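Local structure of superkiller protein 7 (Saccharomyces cerevisiae, 4ZKE) at residues A[53-58]-A[66-71]; A[34-39]-A[106-111]; A[82-87]-A[110-115]. The protein binds GTP through an elongation-factor-like GTPase domain and probably takes part in cytoplasmic RNA decay. One frame throughout, in Å; residues are numbered along the deposited sequence.

In the fold
From the N terminus, helix 32-42 supplies 34-39, the first half of interaction 2, whose partner 106-111 comes only after 66 further residues. Inside that loop interaction 1 closes a shorter one, folding 66-71 back onto helix 48-60 across seven residues. Residues 82-87 follow, still within the loop of interaction 2, and open interaction 3; its partner 110-115 shares Pro110 and Gly111 with 106-111, so interactions 2 and 3 end on the same turn. Interactions 1 and 2 meet through Asn67 and Thr34, and interactions 1 and 3 through Lys70 and Gly83. All three touch the GTP; interaction 2 lays helix 32-42 on the mixed sheet, and interaction 3 joins the loop before strand 89-93 to helix 113-127.

Interaction 1. Residues A[53-58]-A[66-71]; sequences ELQKKS and SNSFKV. With GTP (guanosine-5'-triphosphate), chain C.
Ser58 of helix 48-60 and Ser66 of the returning loop meet hydroxyl to hydroxyl, OG to OG at 2.7 Å, a hydrogen bond in which either could donate. Both hydroxyls stand anti to their backbone N (chi1 -173° and -176°), which brings the two oxygens together at the tight end of the contact. Here Ser58 OG also presses against the loop backbone, 3.2 Å from Asn67 C. Next to it, Val71 and Leu54 slide past each other in opposite directions, with Leu54 CB 3.9 Å from Val71 CG2. The other flank is looser: Gln55 is exposed and deposited in two conformers, so the approach of its OE1 to Ser68 CB (3.5 Å in one of them) is doubtful. Asn67 turns away from helix 48-60. Its OD1 takes two amides from the same face of its plane, Phe69 N at 2.8 Å and Lys70 N at 3.2 Å, an Asx turn that caps the turn leading into helix 70-73. ND2 then reaches Thr34 OG1 and, weakly, the ribose O2' of GTP, while Lys70 NZ bonds the alpha-phosphate O2A at 3.1 Å. The arrangement is consistent with a switch I-like region of translational GTPases, folded over the bound nucleotide.

Interaction 2. Residues A[34-39]-A[106-111]; sequences TLLGHL and LIDTPG. With GTP (guanosine-5'-triphosphate), chain C.
Leu36 crosses Leu106 obliquely, and the two leucines meet methyl to methyl, Leu36 CD1 lying 3.6 Å from Leu106 CD1. The branches of Leu36 divide the work. With CG anti to the backbone N (chi1 -165°), both methyls are carried to the strand; CD1 covers Leu106, while CD2 rests 3.8 Å from Asp108 CB. Leu36 and Asp108 run past each other in opposite directions, and the leucine meets only the CB of the aspartate side chain. The carboxylate belongs to the nucleotide site: Asp108 OD2 is hydrogen-bonded to Ser33 OG, on the magnesium side. One helical turn on, Leu39 comes in at about a right angle to Leu106, its CD2 4.0 Å from Leu106 CD1, so that this one methyl is shared by two helix leucines. The contact is buried, and no hydrogen bond crosses it, whereas the segment ends hold GTP: Thr34 OG1 bonds O1A at 2.7 Å, and Gly111 N weakly bonds O3G. Helix 34-39 runs at 151° to strand 106-108, with the axes 9.8 Å apart. Strand 102-108 is hydrogen-bonded between 18-25 and 89-93 in the mixed sheet; Phe24 and Leu73 also pack on Leu36, joining helix 32-42 to that sheet and to helix 70-73.

Interaction 3. Residues A[82-87]-A[110-115]; sequences NGFSMF and PGSIKY. With MG (magnesium ion), chain B; GTP (guanosine-5'-triphosphate), chain C.
Met86 lies lengthwise on the ring of Tyr115, pointing the same way, and no direct hydrogen bond joins the two segments. Its CG sits 3.9 Å above the ring centroid, only 7° off the normal, a CH-pi contact; SD stands obliquely farther along in a Met-aromatic contact. A bend at the last torsion (chi3 62°) turns the methyl CE back to the phenol, 3.4 Å from Tyr115 OH. The Phe84 side chain crosses that of Tyr115 at about a right angle, and Tyr115 CE2 lies at the Phe84 ring edge, near its plane, 3.8 Å from Phe84 CE1; the pair is not a T-shaped stack. With an alanine in place of Tyr115, Met86 would probably lose the ring under its CG and SD, and the CE1 edge of Phe84 would lose an apolar neighbour. Nearer the nucleotide, Pro110 CB packs 3.5 Å from Ser85 O, and a water links Ser85 O, Ser112 N and GTP O2G. Ser85 OG binds the magnesium ion at 2.1 Å, with Ser33, two phosphate oxygens and two waters completing six ligands; Asp74 OD1 is hydrogen-bonded to the same hydroxyl. Ser85 N donates to GTP O1G at 3.1 Å. Ser112 follows the DxxG motif, where active translational GTPases typically carry a histidine. Two loops closing over gamma-phosphate and magnesium are characteristic of the two switch regions in a GTP-bound G domain.

Interaction 1. Residues A[53-58]-A[66-71]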
loop_
_atom_site.group_PDB
_atom_site.type_symbol
_atom_site.label_atom_id
_atom_site.label_comp_id
_atom_site.label_asym_id
_atom_site.label_seq_id
_atom_site.Cartn_x
_atom_site.Cartn_y
_atom_site.Cartn_z
ATOM N N GLU A 53 6.094 -28.735 2.011
ATOM C CA GLU A 53 5.515 -28.507 3.332
ATOM C C GLU A 53 4.235 -27.682 3.229
ATOM O O GLU A 53 3.309 -27.854 4.022
ATOM C CB GLU A 53 6.518 -27.801 4.248
ATOM C CG GLU A 53 7.738 -28.639 4.613
ATOM C CD GLU A 53 7.403 -29.809 5.524
ATOM O OE1 GLU A 53 6.262 -29.870 6.029
ATOM O OE2 GLU A 53 8.285 -30.668 5.737
ATOM N N LEU A 54 4.185 -26.789 2.245
ATOM C CA LEU A 54 3.024 -25.923 2.053
ATOM C C LEU A 54 1.824 -26.684 1.500
ATOM O O LEU A 54 0.680 -26.354 1.812
ATOM C CB LEU A 54 3.371 -24.766 1.117
ATOM C CG LEU A 54 4.391 -23.765 1.655
ATOM C CD1 LEU A 54 4.930 -22.919 0.518
ATOM C CD2 LEU A 54 3.770 -22.888 2.730
ATOM N N GLN A 55 2.081 -27.685 0.664
ATOM C CA GLN A 55 0.999 -28.497 0.119
ATOM C C GLN A 55 0.343 -29.285 1.244
ATOM O O GLN A 55 -0.871 -29.493 1.244
ATOM C CB GLN A 55 1.511 -29.444 -0.969
ATOM C CG GLN A 55 0.430 -30.330 -1.583
ATOM C CD GLN A 55 -0.679 -29.533 -2.246
ATOM O OE1 GLN A 55 -0.444 -28.807 -3.212
ATOM N NE2 GLN A 55 -1.894 -29.662 -1.728
ATOM N N LYS A 56 1.156 -29.715 2.205
ATOM C CA LYS A 56 0.653 -30.462 3.355
ATOM C C LYS A 56 -0.277 -29.599 4.203
ATOM O O LYS A 56 -1.354 -30.046 4.599
ATOM C CB LYS A 56 1.815 -30.977 4.205
ATOM C CG LYS A 56 2.567 -32.135 3.568
ATOM C CD LYS A 56 3.960 -32.292 4.154
ATOM C CE LYS A 56 4.691 -33.475 3.535
ATOM N NZ LYS A 56 6.152 -33.465 3.831
ATOM N N LYS A 57 0.143 -28.368 4.482
ATOM C CA LYS A 57 -0.702 -27.416 5.198
ATOM C C LYS A 57 -2.013 -27.209 4.450
ATOM O O LYS A 57 -3.085 -27.169 5.053
ATOM C CB LYS A 57 0.008 -26.071 5.371
ATOM C CG LYS A 57 1.313 -26.129 6.146
ATOM C CD LYS A 57 1.102 -26.485 7.606
ATOM C CE LYS A 57 2.347 -26.170 8.423
ATOM N NZ LYS A 57 3.582 -26.765 7.835
ATOM N N SER A 58 -1.914 -27.079 3.130
ATOM C CA SER A 58 -3.076 -26.830 2.285
ATOM C C SER A 58 -4.021 -28.031 2.256
ATOM O O SER A 58 -5.225 -27.877 2.052
ATOM C CB SER A 58 -2.626 -26.480 0.865
ATOM O OG SER A 58 -3.724 -26.088 0.065
ATOM N N SER A 66 -8.389 -23.337 -0.420
ATOM C CA SER A 66 -6.938 -23.385 -0.269
ATOM C C SER A 66 -6.200 -24.007 -1.453
ATOM O O SER A 66 -6.724 -24.877 -2.148
ATOM C CB SER A 66 -6.576 -24.157 1.003
ATOM O OG SER A 66 -5.176 -24.137 1.229
ATOM N N ASN A 67 -4.977 -23.528 -1.666
ATOM C CA ASN A 67 -4.010 -24.181 -2.542
ATOM C C ASN A 67 -2.611 -23.884 -2.008
ATOM O O ASN A 67 -2.459 -23.097 -1.076
ATOM C CB ASN A 67 -4.160 -23.717 -3.994
ATOM C CG ASN A 67 -3.780 -22.263 -4.190
ATOM O OD1 ASN A 67 -2.600 -21.924 -4.285
ATOM N ND2 ASN A 67 -4.783 -21.396 -4.268
ATOM N N SER A 68 -1.593 -24.504 -2.592
ATOM C CA SER A 68 -0.245 -24.435 -2.036
ATOM C C SER A 68 0.442 -23.079 -2.235
ATOM O O SER A 68 1.393 -22.756 -1.521
ATOM C CB SER A 68 0.628 -25.541 -2.638
ATOM O OG SER A 68 0.638 -25.478 -4.052
ATOM N N PHE A 69 -0.027 -22.285 -3.194
ATOM C CA PHE A 69 0.602 -20.996 -3.473
ATOM C C PHE A 69 0.081 -19.888 -2.557
ATOM O O PHE A 69 0.862 -19.089 -2.038
ATOM C CB PHE A 69 0.393 -20.601 -4.936
ATOM C CG PHE A 69 1.125 -21.480 -5.911
ATOM C CD1 PHE A 69 2.508 -21.537 -5.906
ATOM C CD2 PHE A 69 0.431 -22.243 -6.836
ATOM C CE1 PHE A 69 3.186 -22.343 -6.799
ATOM C CE2 PHE A 69 1.105 -23.051 -7.732
ATOM C CZ PHE A 69 2.485 -23.100 -7.713
ATOM N N LYS A 70 -1.231 -19.836 -2.350
ATOM C CA LYS A 70 -1.816 -18.756 -1.562
ATOM C C LYS A 70 -1.433 -18.854 -0.084
ATOM O O LYS A 70 -1.388 -17.841 0.616
ATOM C CB LYS A 70 -3.339 -18.742 -1.706
ATOM C CG LYS A 70 -4.031 -20.001 -1.239
ATOM C CD LYS A 70 -5.543 -19.841 -1.282
ATOM C CE LYS A 70 -6.052 -18.975 -0.142
ATOM N NZ LYS A 70 -7.542 -18.879 -0.124
ATOM N N VAL A 71 -1.150 -20.065 0.390
ATOM C CA VAL A 71 -0.762 -20.247 1.786
ATOM C C VAL A 71 0.617 -19.641 2.050
ATOM O O VAL A 71 1.004 -19.449 3.202
ATOM C CB VAL A 71 -0.758 -21.741 2.207
ATOM C CG1 VAL A 71 -2.179 -22.288 2.248
ATOM C CG2 VAL A 71 0.116 -22.569 1.283
HETATM P PG GTP C . -8.849 -12.491 -1.053
HETATM O O1G GTP C . -7.602 -12.691 -0.229
HETATM O O2G GTP C . -10.053 -12.775 -0.188
HETATM O O3G GTP C . -8.936 -11.076 -1.577
HETATM O O3B GTP C . -8.855 -13.528 -2.285
HETATM P PB GTP C . -7.680 -13.502 -3.380
HETATM O O1B GTP C . -6.347 -13.396 -2.675
HETATM O O2B GTP C . -7.857 -12.365 -4.359
HETATM O O3A GTP C . -7.778 -14.913 -4.156
HETATM P PA GTP C . -7.253 -16.326 -3.579
HETATM O O1A GTP C . -5.780 -16.455 -3.868
HETATM O O2A GTP C . -7.550 -16.513 -2.110
HETATM O "O5'" GTP C . -8.059 -17.410 -4.454
HETATM C "C5'" GTP C . -9.462 -17.553 -4.379
HETATM C "C4'" GTP C . -9.831 -18.940 -4.895
HETATM O "O4'" GTP C . -9.652 -18.955 -6.297
HETATM C "C3'" GTP C . -8.951 -20.033 -4.317
HETATM O "O3'" GTP C . -9.748 -21.122 -3.914
HETATM C "C2'" GTP C . -8.045 -20.457 -5.451
HETATM O "O2'" GTP C . -7.808 -21.845 -5.428
HETATM C "C1'" GTP C . -8.805 -20.016 -6.693
HETATM N N9 GTP C . -7.907 -19.534 -7.753
HETATM C C8 GTP C . -6.992 -18.517 -7.679
HETATM N N7 GTP C . -6.393 -18.397 -8.887
HETATM C C5 GTP C . -6.925 -19.312 -9.731
HETATM C C6 GTP C . -6.688 -19.623 -11.068
HETATM O O6 GTP C . -5.847 -19.009 -11.725
HETATM N N1 GTP C . -7.406 -20.640 -11.657
HETATM C C2 GTP C . -8.351 -21.335 -10.933
HETATM N N2 GTP C . -9.045 -22.313 -11.503
HETATM N N3 GTP C . -8.580 -21.021 -9.614
HETATM C C4 GTP C . -7.878 -20.030 -9.024
#

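Interaction 2. Residues A[34-39]-A[106-111]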
loop_
_atom_site.group_PDB
_atom_site.type_symbol
_atom_site.label_atom_id
_atom_site.label_comp_id
_atom_site.label_asym_id
_atom_site.label_seq_id
_atom_site.Cartn_x
_atom_site.Cartn_y
_atom_site.Cartn_z
ATOM N N THR A 34 -2.985 -16.320 -4.521
ATOM C CA THR A 34 -2.555 -17.457 -5.328
ATOM C C THR A 34 -1.535 -17.032 -6.382
ATOM O O THR A 34 -0.425 -17.563 -6.435
ATOM C CB THR A 34 -3.755 -18.130 -6.026
ATOM O OG1 THR A 34 -4.662 -18.629 -5.037
ATOM C CG2 THR A 34 -3.301 -19.281 -6.924
ATOM N N LEU A 35 -1.922 -16.069 -7.214
ATOM C CA LEU A 35 -1.084 -15.618 -8.317
ATOM C C LEU A 35 0.261 -15.132 -7.813
ATOM O O LEU A 35 1.311 -15.436 -8.382
ATOM C CB LEU A 35 -1.781 -14.501 -9.094
ATOM C CG LEU A 35 -1.044 -13.968 -10.326
ATOM C CD1 LEU A 35 -2.043 -13.637 -11.429
ATOM C CD2 LEU A 35 -0.212 -12.740 -9.981
ATOM N N LEU A 36 0.217 -14.375 -6.729
ATOM C CA LEU A 36 1.405 -13.735 -6.198
ATOM C C LEU A 36 2.323 -14.761 -5.525
ATOM O O LEU A 36 3.546 -14.618 -5.538
ATOM C CB LEU A 36 0.983 -12.629 -5.233
ATOM C CG LEU A 36 2.001 -11.583 -4.796
ATOM C CD1 LEU A 36 2.695 -11.007 -5.999
ATOM C CD2 LEU A 36 1.294 -10.474 -4.040
ATOM N N GLY A 37 1.734 -15.807 -4.958
ATOM C CA GLY A 37 2.509 -16.916 -4.431
ATOM C C GLY A 37 3.179 -17.696 -5.551
ATOM O O GLY A 37 4.328 -18.125 -5.423
ATOM N N HIS A 38 2.462 -17.870 -6.659
ATOM C CA HIS A 38 2.977 -18.622 -7.798
ATOM C C HIS A 38 4.090 -17.834 -8.482
ATOM O O HIS A 38 5.067 -18.410 -8.959
ATOM C CB HIS A 38 1.846 -18.941 -8.784
ATOM C CG HIS A 38 2.137 -20.097 -9.694
ATOM N ND1 HIS A 38 1.143 -20.896 -10.217
ATOM C CD2 HIS A 38 3.304 -20.585 -10.178
ATOM C CE1 HIS A 38 1.685 -21.828 -10.980
ATOM N NE2 HIS A 38 2.995 -21.661 -10.974
ATOM N N LEU A 39 3.951 -16.512 -8.512
ATOM C CA LEU A 39 4.986 -15.657 -9.083
ATOM C C LEU A 39 6.290 -15.818 -8.311
ATOM O O LEU A 39 7.353 -15.990 -8.909
ATOM C CB LEU A 39 4.551 -14.190 -9.075
ATOM C CG LEU A 39 5.544 -13.186 -9.666
ATOM C CD1 LEU A 39 5.851 -13.499 -11.128
ATOM C CD2 LEU A 39 5.003 -11.772 -9.522
ATOM N N LEU A 106 6.502 -6.515 -3.886
ATOM C CA LEU A 106 5.158 -6.990 -4.181
ATOM C C LEU A 106 4.272 -6.877 -2.942
ATOM O O LEU A 106 4.632 -7.370 -1.870
ATOM C CB LEU A 106 5.204 -8.436 -4.666
ATOM C CG LEU A 106 6.163 -8.734 -5.824
ATOM C CD1 LEU A 106 6.256 -10.236 -6.083
ATOM C CD2 LEU A 106 5.733 -8.003 -7.085
ATOM N N ILE A 107 3.117 -6.234 -3.089
ATOM C CA ILE A 107 2.208 -6.036 -1.963
ATOM C C ILE A 107 0.840 -6.675 -2.200
ATOM O O ILE A 107 0.129 -6.336 -3.150
ATOM C CB ILE A 107 2.021 -4.538 -1.651
ATOM C CG1 ILE A 107 3.372 -3.910 -1.292
ATOM C CG2 ILE A 107 1.029 -4.350 -0.499
ATOM C CD1 ILE A 107 3.335 -2.416 -1.078
ATOM N N ASP A 108 0.487 -7.600 -1.313
ATOM C CA ASP A 108 -0.811 -8.263 -1.342
ATOM C C ASP A 108 -1.784 -7.496 -0.459
ATOM O O ASP A 108 -1.387 -6.929 0.557
ATOM C CB ASP A 108 -0.684 -9.715 -0.866
ATOM C CG ASP A 108 -1.945 -10.530 -1.103
ATOM O OD1 ASP A 108 -2.785 -10.123 -1.936
ATOM O OD2 ASP A 108 -2.091 -11.593 -0.461
ATOM N N THR A 109 -3.051 -7.461 -0.854
ATOM C CA THR A 109 -4.070 -6.777 -0.067
ATOM C C THR A 109 -5.338 -7.614 -0.015
ATOM O O THR A 109 -5.618 -8.377 -0.940
ATOM C CB THR A 109 -4.407 -5.384 -0.638
ATOM O OG1 THR A 109 -5.070 -5.523 -1.900
ATOM C CG2 THR A 109 -3.150 -4.550 -0.811
ATOM N N PRO A 110 -6.110 -7.482 1.074
ATOM C CA PRO A 110 -7.344 -8.260 1.191
ATOM C C PRO A 110 -8.454 -7.701 0.310
ATOM O O PRO A 110 -8.543 -6.485 0.140
ATOM C CB PRO A 110 -7.694 -8.135 2.674
ATOM C CG PRO A 110 -7.117 -6.832 3.083
ATOM C CD PRO A 110 -5.875 -6.635 2.258
ATOM N N GLY A 111 -9.278 -8.586 -0.240
ATOM C CA GLY A 111 -10.389 -8.196 -1.090
ATOM C C GLY A 111 -11.738 -8.210 -0.389
ATOM O O GLY A 111 -12.628 -7.437 -0.748
HETATM P PG GTP C . -8.849 -12.491 -1.053
HETATM O O1G GTP C . -7.602 -12.691 -0.229
HETATM O O2G GTP C . -10.053 -12.775 -0.188
HETATM O O3G GTP C . -8.936 -11.076 -1.577
HETATM O O3B GTP C . -8.855 -13.528 -2.285
HETATM P PB GTP C . -7.680 -13.502 -3.380
HETATM O O1B GTP C . -6.347 -13.396 -2.675
HETATM O O2B GTP C . -7.857 -12.365 -4.359
HETATM O O3A GTP C . -7.778 -14.913 -4.156
HETATM P PA GTP C . -7.253 -16.326 -3.579
HETATM O O1A GTP C . -5.780 -16.455 -3.868
HETATM O O2A GTP C . -7.550 -16.513 -2.110
HETATM O "O5'" GTP C . -8.059 -17.410 -4.454
HETATM C "C5'" GTP C . -9.462 -17.553 -4.379
HETATM C "C4'" GTP C . -9.831 -18.940 -4.895
HETATM O "O4'" GTP C . -9.652 -18.955 -6.297
HETATM C "C3'" GTP C . -8.951 -20.033 -4.317
HETATM O "O3'" GTP C . -9.748 -21.122 -3.914
HETATM C "C2'" GTP C . -8.045 -20.457 -5.451
HETATM O "O2'" GTP C . -7.808 -21.845 -5.428
HETATM C "C1'" GTP C . -8.805 -20.016 -6.693
HETATM N N9 GTP C . -7.907 -19.534 -7.753
HETATM C C8 GTP C . -6.992 -18.517 -7.679
HETATM N N7 GTP C . -6.393 -18.397 -8.887
HETATM C C5 GTP C . -6.925 -19.312 -9.731
HETATM C C6 GTP C . -6.688 -19.623 -11.068
HETATM O O6 GTP C . -5.847 -19.009 -11.725
HETATM N N1 GTP C . -7.406 -20.640 -11.657
HETATM C C2 GTP C . -8.351 -21.335 -10.933
HETATM N N2 GTP C . -9.045 -22.313 -11.503
HETATM N N3 GTP C . -8.580 -21.021 -9.614
HETATM C C4 GTP C . -7.878 -20.030 -9.024
#

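Interaction 3. Residues A[82-87]-A[110-115]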
loop_
_atom_site.group_PDB
_atom_site.type_symbol
_atom_site.label_atom_id
_atom_site.label_comp_id
_atom_site.label_asym_id
_atom_site.label_seq_id
_atom_site.Cartn_x
_atom_site.Cartn_y
_atom_site.Cartn_z
ATOM N N ASN A 82 -9.683 -19.203 8.111
ATOM C CA ASN A 82 -10.764 -18.457 7.466
ATOM C C ASN A 82 -10.811 -18.681 5.956
ATOM O O ASN A 82 -11.883 -18.657 5.354
ATOM C CB ASN A 82 -10.629 -16.962 7.756
ATOM C CG ASN A 82 -11.227 -16.573 9.093
ATOM O OD1 ASN A 82 -12.442 -16.423 9.221
ATOM N ND2 ASN A 82 -10.376 -16.400 10.095
ATOM N N GLY A 83 -9.645 -18.884 5.352
ATOM C CA GLY A 83 -9.561 -19.201 3.936
ATOM C C GLY A 83 -9.501 -17.991 3.021
ATOM O O GLY A 83 -9.796 -18.098 1.830
ATOM N N PHE A 84 -9.123 -16.841 3.573
ATOM C CA PHE A 84 -8.945 -15.630 2.777
ATOM C C PHE A 84 -8.038 -14.629 3.492
ATOM O O PHE A 84 -7.848 -14.704 4.709
ATOM C CB PHE A 84 -10.295 -14.990 2.462
ATOM C CG PHE A 84 -11.109 -14.647 3.677
ATOM C CD1 PHE A 84 -10.926 -13.442 4.334
ATOM C CD2 PHE A 84 -12.070 -15.523 4.153
ATOM C CE1 PHE A 84 -11.676 -13.122 5.447
ATOM C CE2 PHE A 84 -12.825 -15.208 5.266
ATOM C CZ PHE A 84 -12.628 -14.008 5.914
ATOM N N SER A 85 -7.477 -13.695 2.730
ATOM C CA SER A 85 -6.534 -12.729 3.279
ATOM C C SER A 85 -7.233 -11.703 4.166
ATOM O O SER A 85 -8.363 -11.304 3.899
ATOM C CB SER A 85 -5.783 -12.019 2.153
ATOM O OG SER A 85 -5.137 -12.955 1.306
ATOM N N MET A 86 -6.543 -11.296 5.228
ATOM C CA MET A 86 -7.061 -10.317 6.179
ATOM C C MET A 86 -6.057 -9.189 6.400
ATOM O O MET A 86 -6.438 -8.067 6.734
ATOM C CB MET A 86 -7.387 -10.990 7.513
ATOM C CG MET A 86 -8.452 -12.067 7.416
ATOM S SD MET A 86 -8.447 -13.179 8.836
ATOM C CE MET A 86 -8.828 -12.044 10.163
ATOM N N PHE A 87 -4.778 -9.498 6.209
ATOM C CA PHE A 87 -3.705 -8.534 6.420
ATOM C C PHE A 87 -2.924 -8.307 5.136
ATOM O O PHE A 87 -2.731 -9.236 4.351
ATOM C CB PHE A 87 -2.760 -9.017 7.521
ATOM C CG PHE A 87 -3.464 -9.653 8.682
ATOM C CD1 PHE A 87 -4.271 -8.899 9.515
ATOM C CD2 PHE A 87 -3.317 -11.004 8.941
ATOM C CE1 PHE A 87 -4.921 -9.484 10.585
ATOM C CE2 PHE A 87 -3.964 -11.594 10.010
ATOM C CZ PHE A 87 -4.765 -10.833 10.832
ATOM N N PRO A 110 -6.110 -7.482 1.074
ATOM C CA PRO A 110 -7.344 -8.260 1.191
ATOM C C PRO A 110 -8.454 -7.701 0.310
ATOM O O PRO A 110 -8.543 -6.485 0.140
ATOM C CB PRO A 110 -7.694 -8.135 2.674
ATOM C CG PRO A 110 -7.117 -6.832 3.083
ATOM C CD PRO A 110 -5.875 -6.635 2.258
ATOM N N GLY A 111 -9.278 -8.586 -0.240
ATOM C CA GLY A 111 -10.389 -8.196 -1.090
ATOM C C GLY A 111 -11.738 -8.210 -0.389
ATOM O O GLY A 111 -12.628 -7.437 -0.748
ATOM N N SER A 112 -11.903 -9.091 0.596
ATOM C CA SER A 112 -13.148 -9.158 1.358
ATOM C C SER A 112 -13.420 -7.800 1.987
ATOM O O SER A 112 -12.568 -7.248 2.686
ATOM C CB SER A 112 -13.087 -10.247 2.430
ATOM O OG SER A 112 -12.028 -10.016 3.338
ATOM N N ILE A 113 -14.615 -7.279 1.731
ATOM C CA ILE A 113 -14.909 -5.863 1.927
ATOM C C ILE A 113 -14.555 -5.358 3.325
ATOM O O ILE A 113 -14.066 -4.235 3.472
ATOM C CB ILE A 113 -16.403 -5.568 1.632
ATOM C CG1 ILE A 113 -16.650 -4.060 1.530
ATOM C CG2 ILE A 113 -17.312 -6.202 2.682
ATOM C CD1 ILE A 113 -16.049 -3.421 0.284
ATOM N N LYS A 114 -14.776 -6.181 4.344
ATOM C CA LYS A 114 -14.503 -5.756 5.713
ATOM C C LYS A 114 -13.030 -5.405 5.882
ATOM O O LYS A 114 -12.695 -4.343 6.398
ATOM C CB LYS A 114 -14.901 -6.838 6.719
ATOM C CG LYS A 114 -14.631 -6.433 8.165
ATOM C CD LYS A 114 -14.869 -7.562 9.152
ATOM C CE LYS A 114 -14.243 -7.224 10.501
ATOM N NZ LYS A 114 -14.751 -8.072 11.610
ATOM N N TYR A 115 -12.156 -6.301 5.435
ATOM C CA TYR A 115 -10.716 -6.124 5.605
ATOM C C TYR A 115 -10.121 -5.245 4.511
ATOM O O TYR A 115 -9.045 -4.675 4.683
ATOM C CB TYR A 115 -10.029 -7.489 5.642
ATOM C CG TYR A 115 -10.535 -8.343 6.779
ATOM C CD1 TYR A 115 -9.998 -8.221 8.052
ATOM C CD2 TYR A 115 -11.573 -9.247 6.590
ATOM C CE1 TYR A 115 -10.467 -8.984 9.102
ATOM C CE2 TYR A 115 -12.049 -10.016 7.633
ATOM C CZ TYR A 115 -11.494 -9.878 8.886
ATOM O OH TYR A 115 -11.961 -10.639 9.932
HETATM MG MG MG B . -5.698 -13.065 -0.704
HETATM P PG GTP C . -8.849 -12.491 -1.053
HETATM O O1G GTP C . -7.602 -12.691 -0.229
HETATM O O2G GTP C . -10.053 -12.775 -0.188
HETATM O O3G GTP C . -8.936 -11.076 -1.577
HETATM O O3B GTP C . -8.855 -13.528 -2.285
HETATM P PB GTP C . -7.680 -13.502 -3.380
HETATM O O1B GTP C . -6.347 -13.396 -2.675
HETATM O O2B GTP C . -7.857 -12.365 -4.359
HETATM O O3A GTP C . -7.778 -14.913 -4.156
HETATM P PA GTP C . -7.253 -16.326 -3.579
HETATM O O1A GTP C . -5.780 -16.455 -3.868
HETATM O O2A GTP C . -7.550 -16.513 -2.110
HETATM O "O5'" GTP C . -8.059 -17.410 -4.454
HETATM C "C5'" GTP C . -9.462 -17.553 -4.379
HETATM C "C4'" GTP C . -9.831 -18.940 -4.895
HETATM O "O4'" GTP C . -9.652 -18.955 -6.297
HETATM C "C3'" GTP C . -8.951 -20.033 -4.317
HETATM O "O3'" GTP C . -9.748 -21.122 -3.914
HETATM C "C2'" GTP C . -8.045 -20.457 -5.451
HETATM O "O2'" GTP C . -7.808 -21.845 -5.428
HETATM C "C1'" GTP C . -8.805 -20.016 -6.693
HETATM N N9 GTP C . -7.907 -19.534 -7.753
HETATM C C8 GTP C . -6.992 -18.517 -7.679
HETATM N N7 GTP C . -6.393 -18.397 -8.887
HETATM C C5 GTP C . -6.925 -19.312 -9.731
HETATM C C6 GTP C . -6.688 -19.623 -11.068
HETATM O O6 GTP C . -5.847 -19.009 -11.725
HETATM N N1 GTP C . -7.406 -20.640 -11.657
HETATM C C2 GTP C . -8.351 -21.335 -10.933
HETATM N N2 GTP C . -9.045 -22.313 -11.503
HETATM N N3 GTP C . -8.580 -21.021 -9.614
HETATM C C4 GTP C . -7.878 -20.030 -9.024
HETATM O O HOH W 1 -9.837 -11.046 1.893
HETATM O O HOH W 2 -5.080 -11.106 -1.191
HETATM O O HOH W 3 -5.984 -15.140 -0.253
#